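Local coordinates for putative NADH-depentdent flavin oxidoreductase (Cupriavidus metallidurans, PDB 5OCS), which probably reduces activated alkenes with NAD(P)H as an FMN-dependent ene-reductase of the Old Yellow Enzyme family, at residues Leu53-Thr58 with Thr69-Tyr74; Ala59-Gly64 with Arg157-Ala162; Thr98-His103 with Gly174-Gly179; Ala163-Ala168 with Arg219-Ala224; Pro227-Val232 with Ala261-Thr266. All blocks are in the same frame, centred on the assembly; numbering follows the deposited sequence.

Contact 1 (Leu53-Thr58 with Thr69-Tyr74); sequences LIIEAT and TDLGLY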
# COMPACT_ATOMS: atom_id res chain seq x y z
N LEU D 53 4.06 -9.15 -10.94
CA LEU D 53 4.96 -8.55 -9.97
C LEU D 53 6.30 -9.28 -10.07
O LEU D 53 6.35 -10.53 -10.07
CB LEU D 53 4.38 -8.71 -8.57
CG LEU D 53 5.32 -8.42 -7.39
CD1 LEU D 53 5.82 -6.99 -7.36
CD2 LEU D 53 4.60 -8.75 -6.10
N ILE D 54 7.40 -8.53 -10.14
CA ILE D 54 8.72 -9.11 -10.11
C ILE D 54 9.38 -8.59 -8.86
O ILE D 54 9.64 -7.38 -8.78
CB ILE D 54 9.58 -8.69 -11.33
CG1 ILE D 54 8.81 -8.93 -12.63
CG2 ILE D 54 10.88 -9.49 -11.33
CD1 ILE D 54 9.53 -8.47 -13.90
N ILE D 55 9.65 -9.50 -7.91
CA ILE D 55 10.30 -9.17 -6.67
C ILE D 55 11.73 -8.68 -6.97
O ILE D 55 12.36 -9.17 -7.92
CB ILE D 55 10.28 -10.36 -5.68
CG1 ILE D 55 8.85 -10.61 -5.16
CG2 ILE D 55 11.19 -10.14 -4.47
CD1 ILE D 55 8.63 -11.99 -4.58
N GLU D 56 12.20 -7.73 -6.15
CA GLU D 56 13.50 -7.13 -6.28
C GLU D 56 14.65 -8.13 -6.41
O GLU D 56 14.55 -9.29 -6.00
CB GLU D 56 13.81 -6.26 -5.07
CG GLU D 56 14.02 -7.02 -3.78
CD GLU D 56 14.01 -6.11 -2.56
OE1 GLU D 56 15.06 -5.49 -2.26
OE2 GLU D 56 12.95 -6.03 -1.91
N ALA D 57 15.77 -7.62 -6.87
CA ALA D 57 17.01 -8.37 -6.94
C ALA D 57 17.28 -9.13 -5.65
O ALA D 57 17.50 -8.54 -4.56
CB ALA D 57 18.20 -7.44 -7.25
N THR D 58 17.24 -10.45 -5.76
CA THR D 58 17.38 -11.31 -4.64
C THR D 58 18.70 -12.08 -4.75
O THR D 58 18.90 -12.86 -5.68
CB THR D 58 16.17 -12.26 -4.59
OG1 THR D 58 15.00 -11.46 -4.34
CG2 THR D 58 16.32 -13.29 -3.47
N THR D 69 21.91 -4.72 3.12
CA THR D 69 20.49 -4.87 3.38
C THR D 69 19.69 -5.35 2.15
O THR D 69 18.47 -5.24 2.14
CB THR D 69 19.90 -3.60 3.98
OG1 THR D 69 20.22 -2.47 3.19
CG2 THR D 69 20.44 -3.35 5.38
N ASP D 70 20.37 -5.93 1.15
CA ASP D 70 19.65 -6.60 0.11
C ASP D 70 18.86 -7.82 0.57
O ASP D 70 19.30 -8.59 1.46
CB ASP D 70 20.60 -7.10 -0.97
CG ASP D 70 21.03 -6.01 -1.92
OD1 ASP D 70 21.01 -4.80 -1.58
OD2 ASP D 70 21.35 -6.43 -3.08
N LEU D 71 17.75 -8.05 -0.12
CA LEU D 71 16.97 -9.27 -0.02
C LEU D 71 17.81 -10.45 -0.54
O LEU D 71 18.58 -10.28 -1.49
CB LEU D 71 15.65 -9.15 -0.81
CG LEU D 71 14.64 -10.24 -0.48
CD1 LEU D 71 14.16 -10.16 0.97
CD2 LEU D 71 13.50 -10.17 -1.48
N GLY D 72 17.73 -11.57 0.16
CA GLY D 72 18.46 -12.77 -0.20
C GLY D 72 17.57 -13.99 -0.20
O GLY D 72 16.48 -14.00 0.40
N LEU D 73 18.02 -15.03 -0.88
CA LEU D 73 17.39 -16.34 -0.81
C LEU D 73 18.43 -17.43 -0.77
O LEU D 73 18.50 -18.30 -1.67
CB LEU D 73 16.43 -16.49 -1.98
CG LEU D 73 15.43 -17.63 -1.85
CD1 LEU D 73 14.69 -17.61 -0.51
CD2 LEU D 73 14.48 -17.61 -3.04
N TYR D 74 19.28 -17.35 0.24
CA TYR D 74 20.49 -18.15 0.29
C TYR D 74 20.60 -19.02 1.54
O TYR D 74 21.63 -19.69 1.75
CB TYR D 74 21.74 -17.27 0.02
CG TYR D 74 21.91 -16.02 0.89
CD1 TYR D 74 22.16 -16.10 2.26
CD2 TYR D 74 21.84 -14.75 0.33
CE1 TYR D 74 22.33 -14.94 3.04
CE2 TYR D 74 22.04 -13.59 1.08
CZ TYR D 74 22.28 -13.68 2.44
OH TYR D 74 22.45 -12.53 3.18
O HOH W 1 17.38 -6.58 -2.55
O HOH W 2 15.53 -5.48 0.46
O HOH W 3 18.17 -4.01 -1.92
O HOH W 4 20.42 -8.72 -4.13
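Leu71 and Leu73 pack on Glu56 and Thr58 at the C-terminal end of the TIM-barrel strand 52-59, whose Ala57 belongs to the FMN site. Asp70, just before them, is linked through water: one molecule donates to its OD2 at 2.7 Å and to Ala57 O at 3.0 Å, while Ile66 N also binds OD2. Leu71 comes next. A second water, 2.9 Å from Leu71 N, connects it with Glu56 OE1 and Ala57 O. With CG anti to the backbone N (chi1 -166°), the branch CD2 reaches both Thr58 OG1 at 3.5 Å and Ile55 CG2 at 3.8 Å, which suits leucine to this place; its CB lies 3.9 Å from Glu56 CD. Beyond the loop, Gln26 N anchors Glu56 OE1. Gly72, whose backbone C lies by Thr58 CG2, has no side chain where the Tyr74 ring sits. Leu73 then packs its CB on the same methyl, 3.5 Å from Thr58 CG2, whereas the hydroxyl Thr58 OG1 turns back to Glu56 O at 2.8 Å.

Contact 2 (Ala59-Gly64 with Arg157-Ala162); sequences AVSPEG and RDDFVA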
# COMPACT_ATOMS: atom_id res chain seq x y z
N ALA D 59 19.59 -11.82 -3.79
CA ALA D 59 20.96 -12.33 -3.82
C ALA D 59 20.98 -13.84 -3.69
O ALA D 59 20.32 -14.43 -2.82
CB ALA D 59 21.78 -11.68 -2.70
N VAL D 60 21.76 -14.48 -4.56
CA VAL D 60 21.99 -15.91 -4.51
C VAL D 60 23.01 -16.33 -3.43
O VAL D 60 23.14 -17.53 -3.16
CB VAL D 60 22.33 -16.49 -5.92
CG1 VAL D 60 21.21 -16.16 -6.92
CG2 VAL D 60 23.69 -15.98 -6.44
N SER D 61 23.71 -15.38 -2.83
CA SER D 61 24.69 -15.66 -1.78
C SER D 61 24.90 -14.36 -1.09
O SER D 61 24.64 -13.30 -1.65
CB SER D 61 26.01 -16.16 -2.40
OG SER D 61 26.62 -15.20 -3.26
N PRO D 62 25.43 -14.40 0.13
CA PRO D 62 25.68 -13.13 0.81
C PRO D 62 26.64 -12.23 0.04
O PRO D 62 26.43 -11.04 -0.02
CB PRO D 62 26.37 -13.55 2.12
CG PRO D 62 26.27 -15.02 2.21
CD PRO D 62 25.69 -15.59 0.96
N GLU D 63 27.70 -12.82 -0.52
CA GLU D 63 28.72 -12.06 -1.29
C GLU D 63 28.18 -11.45 -2.58
O GLU D 63 28.78 -10.53 -3.12
CB GLU D 63 30.00 -12.91 -1.58
CG GLU D 63 29.93 -14.07 -2.58
CD GLU D 63 29.49 -15.40 -1.96
OE1 GLU D 63 28.88 -15.40 -0.88
OE2 GLU D 63 29.74 -16.44 -2.57
N GLY D 64 27.06 -11.97 -3.07
CA GLY D 64 26.42 -11.48 -4.24
C GLY D 64 25.42 -10.37 -4.00
O GLY D 64 24.87 -9.83 -4.97
N ARG D 157 27.08 -20.79 -10.13
CA ARG D 157 26.08 -21.61 -10.80
C ARG D 157 25.22 -22.34 -9.77
O ARG D 157 23.98 -22.28 -9.83
CB ARG D 157 26.67 -22.68 -11.75
CG ARG D 157 27.55 -22.17 -12.88
CD ARG D 157 27.93 -23.27 -13.89
NE ARG D 157 29.01 -22.78 -14.75
CZ ARG D 157 30.31 -22.85 -14.47
NH1 ARG D 157 30.73 -23.46 -13.36
NH2 ARG D 157 31.22 -22.31 -15.33
N ASP D 158 25.88 -23.01 -8.82
CA ASP D 158 25.15 -23.82 -7.87
C ASP D 158 24.28 -22.96 -6.96
O ASP D 158 23.23 -23.42 -6.54
CB ASP D 158 26.09 -24.67 -7.04
CG ASP D 158 26.77 -25.75 -7.84
OD1 ASP D 158 26.32 -26.11 -8.97
OD2 ASP D 158 27.79 -26.19 -7.33
N ASP D 159 24.74 -21.75 -6.64
CA ASP D 159 23.98 -20.81 -5.78
C ASP D 159 22.71 -20.33 -6.52
O ASP D 159 21.62 -20.25 -5.91
CB ASP D 159 24.82 -19.60 -5.36
CG ASP D 159 25.92 -19.96 -4.38
OD1 ASP D 159 25.90 -21.07 -3.79
OD2 ASP D 159 26.79 -19.10 -4.17
N PHE D 160 22.83 -20.03 -7.81
CA PHE D 160 21.66 -19.71 -8.62
C PHE D 160 20.63 -20.86 -8.62
O PHE D 160 19.43 -20.65 -8.48
CB PHE D 160 22.03 -19.32 -10.03
CG PHE D 160 22.25 -17.84 -10.22
CD1 PHE D 160 21.18 -17.00 -10.54
CD2 PHE D 160 23.54 -17.27 -10.08
CE1 PHE D 160 21.36 -15.62 -10.71
CE2 PHE D 160 23.73 -15.89 -10.27
CZ PHE D 160 22.63 -15.06 -10.57
N VAL D 161 21.14 -22.06 -8.80
CA VAL D 161 20.34 -23.27 -8.72
C VAL D 161 19.68 -23.43 -7.37
O VAL D 161 18.48 -23.70 -7.32
CB VAL D 161 21.17 -24.53 -9.06
CG1 VAL D 161 20.36 -25.81 -8.77
CG2 VAL D 161 21.58 -24.49 -10.54
N ALA D 162 20.43 -23.27 -6.28
CA ALA D 162 19.87 -23.46 -4.95
C ALA D 162 18.75 -22.45 -4.72
O ALA D 162 17.67 -22.80 -4.23
CB ALA D 162 20.92 -23.39 -3.85
O HOH W 5 21.80 -19.96 -3.11
O HOH W 6 27.26 -16.70 -5.44
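Val60 plugs against Phe160 and Asp159, so that the loop following one TIM-barrel strand rests on the outer helix 150-169. The tight part is apolar. Val60 CG1 stands over the centre of the Phe160 ring, 3.7 Å from its centroid and 10° off the ring normal, a clear CH-pi contact; CG2 lies by the CD2-CE2 side of the ring, 3.8 Å from Phe160 CE2. Two branches on a short side chain suit valine to cover a flat face in this way. Toward the polar side the fit becomes looser and water mediates. One molecule donates to both Val60 O and Asp159 O, joining backbone to backbone. The acidic groups Glu63 and Asp159 approach with OE2 and OD2 4.3 Å apart, and Lys155 makes salt bridges to both, which would offset their repulsion. Ser61, its OG set between the backbone N and carbonyl carbon (chi1 62°), meets a second water at 2.7 Å from OG, and that water donates to Asp159 OD2 at 2.8 Å.

Contact 3 (Thr98-His103 with Gly174-Gly179); sequences TIQLAH and GIEVHG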
# COMPACT_ATOMS: atom_id res chain seq x y z
N THR D 98 6.70 -13.31 -9.36
CA THR D 98 7.97 -13.83 -9.87
C THR D 98 9.10 -13.15 -9.12
O THR D 98 8.88 -12.19 -8.36
CB THR D 98 8.09 -13.57 -11.39
OG1 THR D 98 8.06 -12.16 -11.68
CG2 THR D 98 6.88 -14.26 -12.10
N ILE D 99 10.33 -13.58 -9.36
CA ILE D 99 11.45 -13.06 -8.60
C ILE D 99 12.68 -12.89 -9.49
O ILE D 99 12.94 -13.70 -10.37
CB ILE D 99 11.78 -13.96 -7.39
CG1 ILE D 99 12.73 -13.26 -6.41
CG2 ILE D 99 12.29 -15.37 -7.81
CD1 ILE D 99 12.70 -13.90 -5.04
N GLN D 100 13.42 -11.82 -9.25
CA GLN D 100 14.71 -11.56 -9.94
C GLN D 100 15.84 -12.12 -9.10
O GLN D 100 16.04 -11.70 -7.95
CB GLN D 100 14.88 -10.07 -10.17
CG GLN D 100 16.10 -9.74 -11.00
CD GLN D 100 16.36 -8.27 -11.03
OE1 GLN D 100 16.74 -7.67 -10.02
NE2 GLN D 100 16.21 -7.68 -12.21
N LEU D 101 16.52 -13.15 -9.61
CA LEU D 101 17.66 -13.69 -8.91
C LEU D 101 18.91 -12.97 -9.42
O LEU D 101 19.06 -12.75 -10.64
CB LEU D 101 17.76 -15.19 -9.16
CG LEU D 101 16.70 -16.08 -8.54
CD1 LEU D 101 17.06 -17.53 -8.85
CD2 LEU D 101 16.54 -15.87 -7.03
N ALA D 102 19.80 -12.64 -8.50
CA ALA D 102 20.85 -11.66 -8.75
C ALA D 102 22.15 -12.00 -8.06
O ALA D 102 22.20 -12.69 -7.06
CB ALA D 102 20.37 -10.30 -8.30
N HIS D 103 23.23 -11.47 -8.62
CA HIS D 103 24.54 -11.46 -8.02
C HIS D 103 25.23 -10.18 -8.56
O HIS D 103 25.31 -9.98 -9.77
CB HIS D 103 25.32 -12.68 -8.47
CG HIS D 103 26.58 -12.90 -7.70
ND1 HIS D 103 27.60 -11.98 -7.66
CD2 HIS D 103 27.00 -13.96 -6.99
CE1 HIS D 103 28.59 -12.46 -6.92
NE2 HIS D 103 28.24 -13.67 -6.51
N GLY D 174 7.84 -17.70 -11.42
CA GLY D 174 8.76 -17.43 -12.48
C GLY D 174 10.04 -16.81 -11.97
O GLY D 174 10.09 -16.27 -10.86
N ILE D 175 11.09 -16.90 -12.79
CA ILE D 175 12.39 -16.34 -12.40
C ILE D 175 12.95 -15.45 -13.51
O ILE D 175 13.01 -15.82 -14.69
CB ILE D 175 13.45 -17.41 -12.09
CG1 ILE D 175 13.10 -18.17 -10.79
CG2 ILE D 175 14.85 -16.79 -11.91
CD1 ILE D 175 13.97 -19.35 -10.51
N GLU D 176 13.34 -14.25 -13.13
CA GLU D 176 14.12 -13.37 -13.99
C GLU D 176 15.57 -13.43 -13.57
O GLU D 176 15.92 -13.10 -12.42
CB GLU D 176 13.60 -11.93 -13.89
CG GLU D 176 14.47 -10.93 -14.65
CD GLU D 176 13.80 -9.58 -14.81
OE1 GLU D 176 12.72 -9.50 -15.44
OE2 GLU D 176 14.40 -8.59 -14.32
N VAL D 177 16.44 -13.89 -14.47
CA VAL D 177 17.86 -13.99 -14.12
C VAL D 177 18.42 -12.63 -14.51
O VAL D 177 18.24 -12.14 -15.64
CB VAL D 177 18.57 -15.11 -14.93
CG1 VAL D 177 20.06 -15.08 -14.69
CG2 VAL D 177 17.99 -16.47 -14.55
N HIS D 178 19.11 -12.02 -13.58
CA HIS D 178 19.57 -10.65 -13.75
C HIS D 178 20.89 -10.62 -14.52
O HIS D 178 21.93 -10.90 -13.96
CB HIS D 178 19.73 -9.98 -12.39
CG HIS D 178 19.74 -8.48 -12.44
ND1 HIS D 178 19.92 -7.76 -13.61
CD2 HIS D 178 19.59 -7.56 -11.46
CE1 HIS D 178 19.88 -6.46 -13.34
NE2 HIS D 178 19.67 -6.32 -12.04
N GLY D 179 20.80 -10.26 -15.79
CA GLY D 179 21.98 -10.07 -16.67
C GLY D 179 22.30 -8.63 -17.03
O GLY D 179 23.02 -8.39 -17.99
O HOH W 7 24.06 -10.83 -12.47
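Gln100 and Glu176 are joined by a side-chain hydrogen bond between neighbouring parallel strands of the TIM barrel: Gln100 NE2 donates to Glu176 OE2 over 2.9 Å, meeting the carboxylate on its anti side. Both chains leave the backbone with CG anti to N and run extended into the barrel interior, where the amide and carboxylate planes are 50° apart. Glu176 has more to hold: Arg231 forms a salt bridge with OE2, and OE1 receives His263 and Trp229, so a carboxylate, with two acceptor atoms, suits this place. Gln100, an FMN-binding residue, also lays its amide on the His178 ring, the planes 25° apart and NE2 3.5 Å above the ring plane, toward its rim.

The backbone ladder underneath binds the strands in register. Glu176 N donates to Ile99 O at 2.8 Å with an angle of 165°, Leu101 N to Glu176 O, and His178 N to Leu101 O. The face bearing Ile99, Leu101, Ile175 and Val177 turns to the outer helices. There Leu101 CD1 lies 3.8 Å from Ile175 CG2, beneath Phe160 and Ala163 of helix 150-169, a hydrophobic layer for which branched residues are well suited. At the far end Gly174, lacking a side chain, leaves room for Thr98 CG2 to rest 3.6 Å from Gly174 N.

Contact 4 (Ala163-Ala168 with Arg219-Ala224); sequences AAKRAA and REAFPA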
# COMPACT_ATOMS: atom_id res chain seq x y z
N ALA D 163 19.00 -21.21 -5.09
CA ALA D 163 18.00 -20.14 -4.91
C ALA D 163 16.78 -20.37 -5.80
O ALA D 163 15.66 -20.12 -5.36
CB ALA D 163 18.63 -18.77 -5.19
N ALA D 164 16.96 -20.86 -7.00
CA ALA D 164 15.85 -21.19 -7.86
C ALA D 164 14.96 -22.30 -7.28
O ALA D 164 13.75 -22.21 -7.37
CB ALA D 164 16.37 -21.61 -9.21
N LYS D 165 15.57 -23.29 -6.63
CA LYS D 165 14.81 -24.36 -5.97
C LYS D 165 14.05 -23.83 -4.77
O LYS D 165 12.91 -24.25 -4.53
CB LYS D 165 15.72 -25.51 -5.58
CG LYS D 165 16.25 -26.28 -6.78
CD LYS D 165 17.24 -27.32 -6.33
CE LYS D 165 17.83 -28.15 -7.46
NZ LYS D 165 18.85 -29.09 -6.90
N ARG D 166 14.65 -22.91 -4.01
CA ARG D 166 13.94 -22.28 -2.89
C ARG D 166 12.75 -21.49 -3.38
O ARG D 166 11.66 -21.57 -2.80
CB ARG D 166 14.85 -21.42 -2.04
CG ARG D 166 15.96 -22.16 -1.34
CD ARG D 166 16.67 -21.19 -0.44
NE ARG D 166 17.86 -21.76 0.21
CZ ARG D 166 17.85 -22.47 1.33
NH1 ARG D 166 16.71 -22.72 1.96
NH2 ARG D 166 18.99 -22.94 1.84
N ALA D 167 12.96 -20.75 -4.48
CA ALA D 167 11.87 -19.97 -5.08
C ALA D 167 10.73 -20.89 -5.52
O ALA D 167 9.56 -20.58 -5.29
CB ALA D 167 12.39 -19.10 -6.21
N ALA D 168 11.06 -22.01 -6.14
CA ALA D 168 10.04 -22.97 -6.58
C ALA D 168 9.24 -23.49 -5.37
O ALA D 168 8.01 -23.58 -5.41
CB ALA D 168 10.67 -24.12 -7.36
N ARG D 219 17.10 -22.82 -15.52
CA ARG D 219 16.00 -23.37 -16.29
C ARG D 219 15.86 -24.88 -16.01
O ARG D 219 14.75 -25.41 -15.98
CB ARG D 219 16.23 -23.11 -17.77
CG ARG D 219 15.25 -23.67 -18.79
CD ARG D 219 13.82 -23.16 -18.62
NE ARG D 219 13.18 -23.71 -17.44
CZ ARG D 219 11.95 -23.41 -17.03
NH1 ARG D 219 11.19 -22.56 -17.70
NH2 ARG D 219 11.51 -23.96 -15.90
N GLU D 220 16.98 -25.56 -15.86
CA GLU D 220 16.97 -26.98 -15.54
C GLU D 220 16.39 -27.23 -14.14
O GLU D 220 15.62 -28.19 -13.95
CB GLU D 220 18.36 -27.57 -15.64
CG GLU D 220 18.37 -29.10 -15.65
CD GLU D 220 18.19 -29.74 -14.30
OE1 GLU D 220 18.60 -29.13 -13.28
OE2 GLU D 220 17.64 -30.87 -14.26
N ALA D 221 16.76 -26.39 -13.18
CA ALA D 221 16.36 -26.61 -11.80
C ALA D 221 14.91 -26.21 -11.51
O ALA D 221 14.29 -26.79 -10.61
CB ALA D 221 17.29 -25.89 -10.87
N PHE D 222 14.39 -25.19 -12.18
CA PHE D 222 13.07 -24.62 -11.88
C PHE D 222 12.00 -25.44 -12.62
O PHE D 222 12.25 -25.88 -13.76
CB PHE D 222 13.00 -23.16 -12.35
CG PHE D 222 11.97 -22.30 -11.64
CD1 PHE D 222 12.05 -22.06 -10.27
CD2 PHE D 222 10.99 -21.61 -12.37
CE1 PHE D 222 11.13 -21.25 -9.62
CE2 PHE D 222 10.07 -20.80 -11.75
CZ PHE D 222 10.15 -20.62 -10.37
N PRO D 223 10.84 -25.67 -11.99
CA PRO D 223 9.84 -26.53 -12.62
C PRO D 223 9.55 -26.14 -14.06
O PRO D 223 9.27 -25.00 -14.35
CB PRO D 223 8.60 -26.34 -11.72
CG PRO D 223 9.19 -26.11 -10.36
CD PRO D 223 10.42 -25.25 -10.63
N ALA D 224 9.65 -27.11 -14.97
CA ALA D 224 9.63 -26.83 -16.41
C ALA D 224 8.44 -26.00 -16.91
O ALA D 224 8.57 -25.23 -17.84
CB ALA D 224 9.74 -28.16 -17.21
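Ala168 sits directly on Phe222 and Pro223, where the outer helices 150-169 and 204-221 of the TIM barrel come together. Its methyl CB is 3.5 Å from Pro223 CD, a close carbon pair, and 3.7 Å from Phe222 CE1. The aromatic ring presents its edge, not its face, to the helix: Ala164 O lies in the ring plane, 3.4 Å from Phe222 CD1, and Ala168 N is beside CE1. Small alanines suit this surface, because Ala164, Ala167 and Ala168 let the ring reach the helix backbone. At the more exposed margin, the extended Lys165 lays its methylene CE against Ala221 CB at 4.1 Å, carrying the ammonium onward.

What positions the ring is the end of helix 204-221. Phe222 is the first residue to leave helical geometry, and its CG, anti to the backbone N (chi1 -156°), turns the ring in between helix 150-169 and the barrel strands, where Ile175 and Val228 flank it. Arg219 holds the turn after the helix. Its NH2 donates to Phe222 O at 3.0 Å, with the oxygen in the guanidinium plane although the nitrogen stands above the carbonyl plane, and NH1 reaches Arg226 O. Arg226 in turn donates to Ala168 O through NH1. The chemistry is thus chiefly apolar across the interface; Ala164 O, lying in the plane of the Phe222 ring, probably gains a weak electrostatic attraction from the partly positive hydrogens at the ring edge.

Contact 5 (Pro227-Val232 with Ala261-Thr266); sequences PVWMRV and AVHVST. With CIT (citric acid), chain J.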
# COMPACT_ATOMS: atom_id res chain seq x y z
N PRO D 227 7.83 -20.18 -16.10
CA PRO D 227 8.75 -19.44 -16.99
C PRO D 227 10.03 -18.99 -16.30
O PRO D 227 10.02 -18.65 -15.13
CB PRO D 227 7.91 -18.21 -17.41
CG PRO D 227 6.98 -17.99 -16.24
CD PRO D 227 6.61 -19.41 -15.83
N VAL D 228 11.11 -19.00 -17.06
CA VAL D 228 12.37 -18.46 -16.63
C VAL D 228 12.84 -17.60 -17.81
O VAL D 228 12.74 -18.01 -18.99
CB VAL D 228 13.40 -19.56 -16.34
CG1 VAL D 228 14.79 -18.97 -16.03
CG2 VAL D 228 12.92 -20.44 -15.24
N TRP D 229 13.38 -16.44 -17.49
CA TRP D 229 13.86 -15.51 -18.52
C TRP D 229 15.05 -14.72 -18.00
O TRP D 229 15.52 -14.96 -16.89
CB TRP D 229 12.71 -14.62 -19.01
CG TRP D 229 12.20 -13.60 -18.03
CD1 TRP D 229 12.62 -12.31 -17.88
CD2 TRP D 229 11.16 -13.79 -17.07
NE1 TRP D 229 11.90 -11.70 -16.88
CE2 TRP D 229 11.01 -12.59 -16.37
CE3 TRP D 229 10.38 -14.87 -16.71
CZ2 TRP D 229 10.07 -12.44 -15.35
CZ3 TRP D 229 9.43 -14.71 -15.72
CH2 TRP D 229 9.31 -13.53 -15.03
N MET D 230 15.58 -13.84 -18.84
CA MET D 230 16.70 -12.99 -18.44
C MET D 230 16.42 -11.54 -18.67
O MET D 230 15.76 -11.15 -19.66
CB MET D 230 17.99 -13.39 -19.21
CG MET D 230 19.27 -12.75 -18.66
SD MET D 230 20.76 -13.33 -19.52
CE MET D 230 20.84 -14.97 -18.88
N ARG D 231 17.01 -10.72 -17.80
CA ARG D 231 17.02 -9.28 -17.92
C ARG D 231 18.32 -8.90 -18.59
O ARG D 231 19.37 -9.32 -18.14
CB ARG D 231 16.99 -8.66 -16.51
CG ARG D 231 17.03 -7.15 -16.46
CD ARG D 231 15.79 -6.50 -17.05
NE ARG D 231 15.63 -5.13 -16.54
CZ ARG D 231 15.06 -4.78 -15.38
NH1 ARG D 231 14.47 -5.68 -14.61
NH2 ARG D 231 15.05 -3.50 -15.03
N VAL D 232 18.23 -8.10 -19.68
CA VAL D 232 19.41 -7.75 -20.48
C VAL D 232 19.45 -6.26 -20.70
O VAL D 232 18.42 -5.65 -20.96
CB VAL D 232 19.39 -8.45 -21.85
CG1 VAL D 232 20.64 -8.09 -22.67
CG2 VAL D 232 19.29 -9.98 -21.70
N ALA D 261 10.97 -15.38 -22.18
CA ALA D 261 10.91 -13.99 -22.52
C ALA D 261 12.30 -13.42 -22.53
O ALA D 261 13.29 -14.08 -22.20
CB ALA D 261 10.03 -13.24 -21.51
N VAL D 262 12.36 -12.16 -22.89
CA VAL D 262 13.53 -11.33 -22.58
C VAL D 262 13.04 -9.96 -22.08
O VAL D 262 12.10 -9.36 -22.63
CB VAL D 262 14.52 -11.24 -23.78
CG1 VAL D 262 13.89 -10.54 -24.94
CG2 VAL D 262 15.80 -10.52 -23.38
N HIS D 263 13.67 -9.47 -21.00
CA HIS D 263 13.31 -8.21 -20.43
C HIS D 263 14.44 -7.25 -20.76
O HIS D 263 15.57 -7.45 -20.30
CB HIS D 263 13.14 -8.39 -18.91
CG HIS D 263 12.54 -7.22 -18.20
ND1 HIS D 263 12.18 -7.27 -16.86
CD2 HIS D 263 12.18 -5.99 -18.63
CE1 HIS D 263 11.66 -6.11 -16.50
NE2 HIS D 263 11.66 -5.31 -17.55
N VAL D 264 14.13 -6.22 -21.54
CA VAL D 264 15.16 -5.38 -22.17
C VAL D 264 15.20 -4.06 -21.45
O VAL D 264 14.21 -3.33 -21.46
CB VAL D 264 14.85 -5.16 -23.66
CG1 VAL D 264 15.86 -4.23 -24.31
CG2 VAL D 264 14.76 -6.50 -24.42
N SER D 265 16.34 -3.73 -20.83
CA SER D 265 16.50 -2.42 -20.22
C SER D 265 16.74 -1.36 -21.30
O SER D 265 16.90 -1.70 -22.47
CB SER D 265 17.61 -2.44 -19.18
OG SER D 265 17.07 -3.07 -17.99
N THR D 266 16.71 -0.08 -20.94
CA THR D 266 16.59 0.96 -21.97
C THR D 266 17.88 1.25 -22.69
O THR D 266 17.88 2.05 -23.60
CB THR D 266 16.12 2.32 -21.41
OG1 THR D 266 17.12 2.84 -20.52
CG2 THR D 266 14.79 2.19 -20.65
C1 CIT J . 17.55 -0.55 -12.75
O1 CIT J . 18.00 0.11 -11.77
O2 CIT J . 17.75 -1.79 -12.93
C2 CIT J . 16.72 0.23 -13.76
C3 CIT J . 17.03 0.03 -15.27
O7 CIT J . 16.09 -0.90 -15.84
C4 CIT J . 16.83 1.38 -15.95
C5 CIT J . 16.92 1.33 -17.47
O3 CIT J . 17.34 2.35 -18.06
O4 CIT J . 16.55 0.31 -18.08
C6 CIT J . 18.46 -0.45 -15.56
O5 CIT J . 19.42 0.20 -15.11
O6 CIT J . 18.66 -1.48 -16.26
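Ser265 OG is gripped from two directions: Arg231 NE donates to it at 2.9 Å with an angle of 165°, and the hydroxyl donates to O6 of a bound citrate at 2.8 Å. Arg231, an FMN-binding residue, stands on a strand paired in parallel with 262-265, and the two belong to a beta-alpha-beta unit of the TIM barrel. Its chain bends at chi2 (66°), carrying CD over the face of the His263 ring, 3.8 Å from the centroid, while NH1 lies 3.4 Å from His263 CE1 and the two planes are 31° apart. Besides its bond to Glu176, His263 is held by Ser322 OG on NE2. Beneath, Ser265 N donates to Val232 O at 2.8 Å. Arg231 NH2 meets citrate O7, and Thr266 N meets citrate O4. The citrate is probably from the crystallisation liquor, yet an arginine, a serine hydroxyl and a backbone N-H at the barrel mouth are consistent with a site able to receive oxygen-rich, anionic groups.

All five contacts belong to one eight-stranded parallel TIM barrel. Contacts 1, 3 and 5 reach its wall in chain order: strand 52-59 neighbours 96-102, and 175-179 neighbours 228-233. Contacts 2 and 4 lie on the outer layer and share helix 150-169. The segments of contacts 1 and 2 alternate along the chain, as do those of 3 and 4, so they interlock in sequence. The centres of contacts 1 and 3, and of 3 and 5, lie about 9 Å apart, the latter pair joined through Glu176; those of contacts 2 and 5 are about 19 Å apart, without touching. FMN-binding Ala57, Gln100 and Arg231 thus gather on the wall, while Phe160 and Phe222 pack in the helical layer outside it.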